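Local coordinates for protein P91 (Metagenome, PDB 4ZI5) that acts as a promiscuous phosphotriesterase, hydrolysing phosphotriesters with the alpha/beta-hydrolase fold of the dienelactone hydrolase family, at residues G12-R17 with H33-K38; G163-I168 with F195-V200. All blocks are in the same frame, centred on the assembly; numbering follows the deposited sequence.

In the fold
Contacts 1 and 2 lie on opposite sides of the chain's centre, with their own centres about 36 Å apart and their nearest atoms about 24 Å apart. They come in series along the chain. Contact 1 pairs the open end of the N-terminal hairpin, where strand 15-23 starts and strand 26-34 ends, at one end of the mixed sheet. Contact 2 ties the loop between strands 149-153 and 171-177 to the C-terminal end of helix 185-198, near the other end of that sheet, where the second subunit also comes within reach. Both contacts lie toward the periphery of the alpha/beta-hydrolase fold; between them run the central parallel strands, of which 125-130 leads into a probable nucleophile elbow at Cys131.

Contact 1: G12-R17 with H33-K38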
loop_
_atom_site.group_PDB
_atom_site.type_symbol
_atom_site.label_atom_id
_atom_site.label_comp_id
_atom_site.label_asym_id
_atom_site.label_seq_id
_atom_site.Cartn_x
_atom_site.Cartn_y
_atom_site.Cartn_z
ATOM N N GLY A 12 -25.327 14.804 -13.544
ATOM C CA GLY A 12 -23.915 14.853 -14.046
ATOM C C GLY A 12 -22.859 15.346 -13.050
ATOM O O GLY A 12 -22.263 14.547 -12.310
ATOM N N ALA A 13 -22.623 16.663 -13.038
ATOM C CA ALA A 13 -21.412 17.225 -12.430
ATOM C C ALA A 13 -21.541 17.442 -10.906
ATOM O O ALA A 13 -22.642 17.558 -10.355
ATOM C CB ALA A 13 -21.018 18.525 -13.123
ATOM N N MET A 14 -20.393 17.477 -10.238
ATOM C CA MET A 14 -20.350 17.772 -8.815
ATOM C C MET A 14 -20.557 19.269 -8.609
ATOM O O MET A 14 -20.334 20.057 -9.518
ATOM C CB MET A 14 -19.008 17.323 -8.237
ATOM C CG MET A 14 -18.726 15.831 -8.421
ATOM S SD MET A 14 -19.977 14.779 -7.662
ATOM C CE MET A 14 -21.045 14.294 -9.022
ATOM N N THR A 15 -20.968 19.658 -7.412
ATOM C CA THR A 15 -21.145 21.086 -7.097
ATOM C C THR A 15 -20.215 21.494 -5.984
ATOM O O THR A 15 -19.725 20.646 -5.219
ATOM C CB THR A 15 -22.601 21.368 -6.688
ATOM O OG1 THR A 15 -23.466 20.785 -7.663
ATOM C CG2 THR A 15 -22.897 22.869 -6.639
ATOM N N ALA A 16 -19.949 22.798 -5.899
ATOM C CA ALA A 16 -19.094 23.324 -4.847
ATOM C C ALA A 16 -19.685 24.620 -4.324
ATOM O O ALA A 16 -20.332 25.364 -5.074
ATOM C CB ALA A 16 -17.691 23.553 -5.367
ATOM N N ARG A 17 -19.389 24.928 -3.071
ATOM C CA ARG A 17 -19.824 26.191 -2.487
ATOM C C ARG A 17 -18.804 26.647 -1.472
ATOM O O ARG A 17 -18.129 25.822 -0.840
ATOM C CB ARG A 17 -21.200 26.018 -1.855
ATOM C CG ARG A 17 -21.245 25.178 -0.578
ATOM C CD ARG A 17 -22.664 25.043 -0.085
ATOM N NE ARG A 17 -22.803 24.343 1.199
ATOM C CZ ARG A 17 -23.426 23.178 1.387
ATOM N NH1 ARG A 17 -23.925 22.469 0.369
ATOM N NH2 ARG A 17 -23.517 22.697 2.629
ATOM N N HIS A 33 -17.463 20.501 -1.442
ATOM C CA HIS A 33 -17.854 19.763 -2.635
ATOM C C HIS A 33 -18.768 18.611 -2.300
ATOM O O HIS A 33 -18.489 17.817 -1.389
ATOM C CB HIS A 33 -16.616 19.224 -3.334
ATOM C CG HIS A 33 -15.712 20.289 -3.858
ATOM N ND1 HIS A 33 -15.455 20.442 -5.197
ATOM C CD2 HIS A 33 -15.007 21.258 -3.222
ATOM C CE1 HIS A 33 -14.642 21.469 -5.371
ATOM N NE2 HIS A 33 -14.345 21.974 -4.192
ATOM N N TRP A 34 -19.859 18.500 -3.050
ATOM C CA TRP A 34 -20.788 17.390 -2.872
ATOM C C TRP A 34 -21.554 17.103 -4.179
ATOM O O TRP A 34 -21.590 17.944 -5.105
ATOM C CB TRP A 34 -21.743 17.669 -1.679
ATOM C CG TRP A 34 -22.911 18.533 -2.027
ATOM C CD1 TRP A 34 -24.228 18.130 -2.165
ATOM C CD2 TRP A 34 -22.892 19.944 -2.318
ATOM N NE1 TRP A 34 -25.006 19.203 -2.535
ATOM C CE2 TRP A 34 -24.217 20.327 -2.618
ATOM C CE3 TRP A 34 -21.887 20.914 -2.362
ATOM C CZ2 TRP A 34 -24.559 21.642 -2.967
ATOM C CZ3 TRP A 34 -22.232 22.231 -2.722
ATOM C CH2 TRP A 34 -23.547 22.571 -3.023
ATOM N N ASP A 35 -22.114 15.894 -4.251
ATOM C CA ASP A 35 -22.992 15.504 -5.357
ATOM C C ASP A 35 -24.435 15.843 -4.985
ATOM O O ASP A 35 -25.012 15.205 -4.101
ATOM C CB ASP A 35 -22.844 13.993 -5.600
ATOM C CG ASP A 35 -23.613 13.488 -6.821
ATOM O OD1 ASP A 35 -24.351 14.241 -7.502
ATOM O OD2 ASP A 35 -23.414 12.309 -7.135
ATOM N N GLU A 36 -25.024 16.833 -5.670
ATOM C CA GLU A 36 -26.459 17.170 -5.492
ATOM C C GLU A 36 -27.385 16.042 -5.928
ATOM O O GLU A 36 -28.528 15.969 -5.470
ATOM C CB GLU A 36 -26.857 18.423 -6.286
ATOM C CG GLU A 36 -26.155 19.694 -5.865
ATOM C CD GLU A 36 -26.696 20.941 -6.574
ATOM O OE1 GLU A 36 -26.111 21.382 -7.575
ATOM O OE2 GLU A 36 -27.708 21.491 -6.109
ATOM N N GLY A 37 -26.896 15.162 -6.803
ATOM C CA GLY A 37 -27.638 13.969 -7.220
ATOM C C GLY A 37 -27.850 12.938 -6.126
ATOM O O GLY A 37 -28.753 12.109 -6.229
ATOM N N LYS A 38 -27.021 12.978 -5.084
ATOM C CA LYS A 38 -27.153 12.110 -3.930
ATOM C C LYS A 38 -27.850 12.850 -2.792
ATOM O O LYS A 38 -27.486 13.970 -2.443
ATOM C CB LYS A 38 -25.761 11.655 -3.493
ATOM C CG LYS A 38 -25.730 10.676 -2.336
ATOM C CD LYS A 38 -24.340 10.059 -2.241
ATOM C CE LYS A 38 -24.188 9.116 -1.062
ATOM N NZ LYS A 38 -22.750 8.812 -0.813
HETATM O O HOH W 1 -23.899 18.010 -7.978
HETATM O O HOH W 2 -17.514 19.686 -6.901
#
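Arg17 crosses Trp34 at about a right angle, its aliphatic part passing the CZ3/CH2 rim of the indole. Its CG sits between the backbone N and the carbonyl carbon (chi1 71°), which starts the chain toward the ring. CB is 4.0 Å from Trp34 CZ3, and CG comes to 3.8 Å from that same CZ3. CD then lies 3.9 Å from both Trp34 CZ3 and CH2. At the tip, NH1 stands over one face of the six-membered ring, 3.4 Å from Trp34 CH2. This is a cation-pi contact, made with the guanidinium steeply tilted, its plane 70° from that of the indole. NH1 also forms a salt bridge with Glu119, and Gln117 takes NH2.

Thr15 covers the opposite face with a CH-pi contact, its CB 4.1 Å from the centroid of the Trp34 six-membered ring. A beta-branched residue suits this strand position: one branch, CG2, touches the ring while the other, OG1, donates to Glu36 OE1 at 2.7 Å. OG1 also accepts from a water that is shared with Ala13 O and Glu36 N. Thr15 and Trp34 form an antiparallel hydrogen-bonded pair through two backbone bonds.

On the other face of the sheet, Ala16 CB makes a CH-pi contact over the centre of the His33 ring, 3.8 Å from its centroid, where alanine is small enough to fit. Beyond the paired strands, flexible Met14 bends to put CE against the Asp35 carboxylate.

Met14 and His33 both pack on helix 56-67, and His33 pairs through its backbone with Ala72, joining the hairpin to strand 71-74.

Contact 2: G163-I168 with F195-V200; sequences GDAGRI and FRRDKV
Ile168 forms the inner side of this contact, turning its side chain toward Phe195 and Val200, which both lie on the same side of it. Its CD1 meets Phe195 CE1 at 4.1 Å, the two side chains slanting past each other, and its CB lies 4.2 Å from Val200 CG2. These apolar, branched or aromatic residues suit a place where Phe195 and Val200 are buried.

The outer side is more exposed, and polar bonds join it. Gly166 N donates to Asp198 OD2 at 2.8 Å, coming from well above the carboxylate plane. From the opposite face, Arg197 NH2 gives the same oxygen a second bond, while Arg197 NE makes a nearly straight bond to OD1 (2.9 Å). Arg197 CG lies anti to its own backbone N (chi1 -180°), and a bend at chi3 (62°) turns the guanidinium back onto Asp198 in this side-on salt bridge. Ala165 CB rests over one face of that guanidinium, 3.5 Å from Arg197 NH2, and Glu160 pairs with NH1. A water links Asp198 OD2 to Ile168 N. With an alanine in place of Asp198, Gly166 N would probably lose its acceptor, and the Arg197 guanidinium would be freer to turn.

Gly166 has positive phi in the type II turn from Asp164 to Arg167, a conformation that glycine adopts easily. Facing it, helix 185-198 ends in a Schellman motif at Lys199, so a turn meets a helix terminus.

Behind the apolar end, Ile168 packs on Leu138 and Ala141 of helix 132-142, whereas Phe195 and Val200 lie on Val172 of strand 171-177.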
loop_
_atom_site.group_PDB
_atom_site.type_symbol
_atom_site.label_atom_id
_atom_site.label_comp_id
_atom_site.label_asym_id
_atom_site.label_seq_id
_atom_site.Cartn_x
_atom_site.Cartn_y
_atom_site.Cartn_z
ATOM N N GLY A 163 2.817 14.020 25.483
ATOM C CA GLY A 163 1.384 14.037 25.787
ATOM C C GLY A 163 0.484 13.511 24.678
ATOM O O GLY A 163 -0.708 13.294 24.904
ATOM N N ASP A 164 1.029 13.290 23.476
ATOM C CA ASP A 164 0.238 12.756 22.351
ATOM C C ASP A 164 -0.021 11.246 22.413
ATOM O O ASP A 164 -0.900 10.748 21.715
ATOM C CB ASP A 164 0.944 13.055 20.999
ATOM C CG ASP A 164 0.858 14.506 20.571
ATOM O OD1 ASP A 164 0.057 15.283 21.141
ATOM O OD2 ASP A 164 1.594 14.884 19.630
ATOM N N ALA A 165 0.748 10.509 23.205
ATOM C CA ALA A 165 0.659 9.050 23.203
ATOM C C ALA A 165 -0.755 8.539 23.447
ATOM O O ALA A 165 -1.453 9.026 24.320
ATOM C CB ALA A 165 1.619 8.432 24.212
ATOM N N GLY A 166 -1.178 7.577 22.626
ATOM C CA GLY A 166 -2.455 6.918 22.779
ATOM C C GLY A 166 -3.669 7.675 22.237
ATOM O O GLY A 166 -4.776 7.150 22.278
ATOM N N ARG A 167 -3.489 8.880 21.706
ATOM C CA ARG A 167 -4.640 9.713 21.381
ATOM C C ARG A 167 -5.248 9.497 20.009
ATOM O O ARG A 167 -6.417 9.811 19.797
ATOM C CB ARG A 167 -4.300 11.176 21.565
ATOM C CG ARG A 167 -3.853 11.492 22.990
ATOM C CD ARG A 167 -4.324 12.861 23.398
ATOM N NE ARG A 167 -3.446 13.544 24.350
ATOM C CZ ARG A 167 -3.838 14.525 25.166
ATOM N NH1 ARG A 167 -2.958 15.083 25.994
ATOM N NH2 ARG A 167 -5.097 14.958 25.168
ATOM N N ILE A 168 -4.478 8.959 19.060
ATOM C CA ILE A 168 -5.037 8.784 17.724
ATOM C C ILE A 168 -6.163 7.764 17.759
ATOM O O ILE A 168 -5.959 6.638 18.226
ATOM C CB ILE A 168 -3.974 8.323 16.705
ATOM C CG1 ILE A 168 -2.981 9.455 16.479
ATOM C CG2 ILE A 168 -4.625 7.957 15.375
ATOM C CD1 ILE A 168 -1.694 9.019 15.790
ATOM N N PHE A 195 3.087 4.525 16.107
ATOM C CA PHE A 195 1.917 3.738 15.705
ATOM C C PHE A 195 1.944 2.318 16.278
ATOM O O PHE A 195 0.911 1.804 16.741
ATOM C CB PHE A 195 1.796 3.623 14.185
ATOM C CG PHE A 195 1.647 4.915 13.448
ATOM C CD1 PHE A 195 1.157 6.079 14.051
ATOM C CD2 PHE A 195 1.950 4.950 12.102
ATOM C CE1 PHE A 195 1.021 7.244 13.314
ATOM C CE2 PHE A 195 1.797 6.108 11.368
ATOM C CZ PHE A 195 1.324 7.248 11.973
ATOM N N ARG A 196 3.120 1.690 16.235
ATOM C CA ARG A 196 3.325 0.356 16.828
ATOM C C ARG A 196 3.032 0.342 18.329
ATOM O O ARG A 196 2.263 -0.497 18.817
ATOM C CB ARG A 196 4.768 -0.099 16.619
ATOM C CG ARG A 196 5.125 -0.514 15.205
ATOM C CD ARG A 196 6.504 -1.179 15.154
ATOM N NE ARG A 196 6.857 -1.593 13.811
ATOM C CZ ARG A 196 7.652 -0.908 13.007
ATOM N NH1 ARG A 196 8.183 0.240 13.414
ATOM N NH2 ARG A 196 7.916 -1.356 11.782
ATOM N N ARG A 197 3.641 1.287 19.042
ATOM C CA ARG A 197 3.472 1.426 20.506
ATOM C C ARG A 197 2.003 1.495 20.899
ATOM O O ARG A 197 1.573 0.822 21.818
ATOM C CB ARG A 197 4.230 2.674 21.001
ATOM C CG ARG A 197 4.158 2.947 22.515
ATOM C CD ARG A 197 4.561 4.370 22.863
ATOM N NE ARG A 197 3.635 5.308 22.228
ATOM C CZ ARG A 197 3.929 6.529 21.783
ATOM N NH1 ARG A 197 5.146 7.047 21.907
ATOM N NH2 ARG A 197 2.989 7.244 21.193
ATOM N N ASP A 198 1.229 2.277 20.152
ATOM C CA ASP A 198 -0.167 2.559 20.465
ATOM C C ASP A 198 -1.146 1.624 19.802
ATOM O O ASP A 198 -2.328 1.728 20.066
ATOM C CB ASP A 198 -0.506 4.022 20.098
ATOM C CG ASP A 198 0.262 5.014 20.953
ATOM O OD1 ASP A 198 0.856 4.581 21.979
ATOM O OD2 ASP A 198 0.306 6.221 20.620
ATOM N N LYS A 199 -0.652 0.724 18.954
ATOM C CA LYS A 199 -1.451 -0.219 18.199
ATOM C C LYS A 199 -2.525 0.452 17.351
ATOM O O LYS A 199 -3.651 -0.008 17.251
ATOM C CB LYS A 199 -2.042 -1.291 19.115
ATOM C CG LYS A 199 -0.978 -2.104 19.868
ATOM C CD LYS A 199 -1.638 -3.082 20.828
ATOM C CE LYS A 199 -0.618 -4.002 21.496
ATOM N NZ LYS A 199 0.340 -3.262 22.378
ATOM N N VAL A 200 -2.145 1.565 16.752
ATOM C CA VAL A 200 -2.985 2.270 15.784
ATOM C C VAL A 200 -3.237 1.309 14.620
ATOM O O VAL A 200 -2.381 0.480 14.314
ATOM C CB VAL A 200 -2.252 3.557 15.310
ATOM C CG1 VAL A 200 -2.938 4.243 14.107
ATOM C CG2 VAL A 200 -2.090 4.538 16.477
HETATM O O HOH W 3 -1.661 7.306 19.039
#